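Local coordinates for ABC transporter binding protein AcbH (Actinoplanes, PDB 3OO8) that serves as the extracellular solute receptor of an ABC transporter and binds beta-D-galactopyranose with exclusive preference, at residues P377-A380 and N381-K385. The protein carries 2 engineered substitutions. Sequence-based numbering, arbitrary orientation.
Sequences PDMA and NAMIK
Pro377 to Lys385 form the first turns of the alpha-helix 377-392, where four successive i+4 to i backbone hydrogen bonds run from the N-H of Asn381, Ala382, Met383 and Ile384 to the C=O of Pro377, Asp378, Met379 and Ala380. The shortest is Asn381 N to Pro377 O at 2.9 Å, with an N-H...O angle of 159°. The bond from Ala382 N to Asp378 O is more bent, at 143°.

The helix belongs to the class 2 solute-binding protein fold of this receptor. Its start lies beside the galactose site: Pro377 is close to Arg93, a sugar-binding residue, and Ala380 is close to Glu372, an engineered residue at a sugar-binding position. The sugar is absent from this chain.

On the buried face, Met379 and Met383 meet one turn apart. The side chain of Met379 leaves with CG opposite the backbone N (chi1 -169°), then bends at its second and third torsions. This turns its methyl along the helix, and Met379 CE comes to 3.6 Å from Met383 SD. Met379 CE also lies 4.2 Å from Ala382 CB. Both methionines touch Trp217 and pack against helix 396-413, Met379 at Ala410 and Met383 at Ala406.

The exposed side is polar. The side chain of Asn381 folds back over the first turn, and Asn381 CG sits 3.3 Å from Pro377 O. A water then links it to Asp378. The water donates to Asp378 OD1 at 3.0 Å and accepts from Asn381 ND2 at 2.6 Å.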
ATOM      1  N   PRO A 377       4.824 -13.603  -2.846  1.00 17.77           N
ATOM      2  CA  PRO A 377       6.168 -13.062  -2.781  1.00 19.55           C
ATOM      3  C   PRO A 377       7.110 -13.474  -3.908  1.00 18.34           C
ATOM      4  O   PRO A 377       7.868 -12.638  -4.412  1.00 17.62           O
ATOM      5  CB  PRO A 377       6.661 -13.548  -1.420  1.00 19.57           C
ATOM      6  CG  PRO A 377       5.396 -13.529  -0.591  1.00 23.75           C
ATOM      7  CD  PRO A 377       4.325 -14.021  -1.515  1.00 20.71           C
ATOM      8  N   ASP A 378       7.114 -14.757  -4.256  1.00 18.90           N
ATOM      9  CA  ASP A 378       7.955 -15.276  -5.326  1.00 17.04           C
ATOM     10  C   ASP A 378       7.667 -14.528  -6.645  1.00 16.32           C
ATOM     11  O   ASP A 378       8.598 -14.276  -7.430  1.00 15.22           O
ATOM     12  CB  ASP A 378       7.701 -16.776  -5.539  1.00 18.63           C
ATOM     13  CG  ASP A 378       8.458 -17.673  -4.552  1.00 22.07           C
ATOM     14  OD1 ASP A 378       9.270 -17.190  -3.743  1.00 24.13           O
ATOM     15  OD2 ASP A 378       8.191 -18.888  -4.607  1.00 29.46           O
ATOM     16  N   MET A 379       6.401 -14.187  -6.888  1.00 13.23           N
ATOM     17  CA  MET A 379       6.026 -13.506  -8.154  1.00 12.29           C
ATOM     18  C   MET A 379       6.491 -12.056  -8.130  1.00 13.98           C
ATOM     19  O   MET A 379       7.100 -11.575  -9.077  1.00 12.75           O
ATOM     20  CB  MET A 379       4.521 -13.617  -8.420  1.00 12.35           C
ATOM     21  CG  MET A 379       4.089 -13.161  -9.848  1.00 12.40           C
ATOM     22  SD  MET A 379       4.826 -14.137 -11.189  1.00 14.43           S
ATOM     23  CE  MET A 379       5.858 -12.933 -12.055  1.00 14.13           C
ATOM     24  N   ALA A 380       6.213 -11.340  -7.039  1.00 14.33           N
ATOM     25  CA  ALA A 380       6.769  -9.982  -6.931  1.00 12.06           C
ATOM     26  C   ALA A 380       8.284  -9.934  -7.023  1.00 13.83           C
ATOM     27  O   ALA A 380       8.839  -9.021  -7.649  1.00 14.13           O
ATOM     28  CB  ALA A 380       6.292  -9.326  -5.635  1.00 15.26           C
ATOM     29  N   ASN A 381       8.961 -10.886  -6.383  1.00 13.06           N
ATOM     30  CA  ASN A 381      10.436 -10.881  -6.424  1.00 13.61           C
ATOM     31  C   ASN A 381      10.951 -11.141  -7.831  1.00 11.21           C
ATOM     32  O   ASN A 381      11.948 -10.536  -8.266  1.00 14.90           O
ATOM     33  CB  ASN A 381      11.029 -11.902  -5.453  1.00 16.85           C
ATOM     34  CG  ASN A 381      10.877 -11.466  -4.015  1.00 21.93           C
ATOM     35  OD1 ASN A 381      10.801 -10.269  -3.724  1.00 28.85           O
ATOM     36  ND2 ASN A 381      10.800 -12.436  -3.104  1.00 27.95           N
ATOM     37  N   ALA A 382      10.238 -11.965  -8.576  1.00 12.82           N
ATOM     38  CA  ALA A 382      10.641 -12.269  -9.948  1.00 13.41           C
ATOM     39  C   ALA A 382      10.500 -10.989 -10.787  1.00 13.41           C
ATOM     40  O   ALA A 382      11.313 -10.710 -11.680  1.00 15.02           O
ATOM     41  CB  ALA A 382       9.756 -13.402 -10.506  1.00 13.46           C
ATOM     42  N   MET A 383       9.446 -10.210 -10.516  1.00 12.41           N
ATOM     43  CA  MET A 383       9.210  -8.986 -11.286  1.00 12.31           C
ATOM     44  C   MET A 383      10.250  -7.918 -10.996  1.00 13.67           C
ATOM     45  O   MET A 383      10.508  -7.079 -11.840  1.00 14.25           O
ATOM     46  CB  MET A 383       7.807  -8.398 -11.037  1.00 11.49           C
ATOM     47  CG  MET A 383       6.663  -9.254 -11.582  1.00 11.06           C
ATOM     48  SD  MET A 383       6.873  -9.721 -13.328  1.00 13.98           S
ATOM     49  CE  MET A 383       7.070  -8.122 -14.114  1.00 17.55           C
ATOM     50  N   ILE A 384      10.779  -7.885  -9.773  1.00 14.12           N
ATOM     51  CA  ILE A 384      11.826  -6.903  -9.456  1.00 14.51           C
ATOM     52  C   ILE A 384      12.947  -6.894 -10.474  1.00 17.27           C
ATOM     53  O   ILE A 384      13.311  -5.845 -11.010  1.00 16.38           O
ATOM     54  CB  ILE A 384      12.360  -7.119  -8.032  1.00 15.56           C
ATOM     55  CG1 ILE A 384      11.290  -6.666  -7.021  1.00 14.36           C
ATOM     56  CG2 ILE A 384      13.659  -6.347  -7.818  1.00 14.77           C
ATOM     57  CD1 ILE A 384      11.635  -6.923  -5.548  1.00 17.58           C
ATOM     58  N   LYS A 385      13.519  -8.065 -10.730  1.00 16.54           N
ATOM     59  CA  LYS A 385      14.652  -8.156 -11.619  1.00 18.87           C
ATOM     60  C   LYS A 385      14.233  -7.873 -13.053  1.00 16.98           C
ATOM     61  O   LYS A 385      14.968  -7.218 -13.807  1.00 17.15           O
ATOM     62  CB  LYS A 385      15.272  -9.560 -11.529  1.00 21.62           C
ATOM     63  CG  LYS A 385      16.690  -9.625 -12.035  1.00 29.18           C
ATOM     64  CD  LYS A 385      17.268 -11.043 -11.930  1.00 33.31           C
ATOM     65  CE  LYS A 385      17.343 -11.540 -10.490  1.00 37.49           C
ATOM     66  NZ  LYS A 385      16.051 -12.144 -10.049  1.00 42.72           N
TER
HETATM   67  O   HOH W   1      11.245 -15.011  -3.265  1.00 37.17           O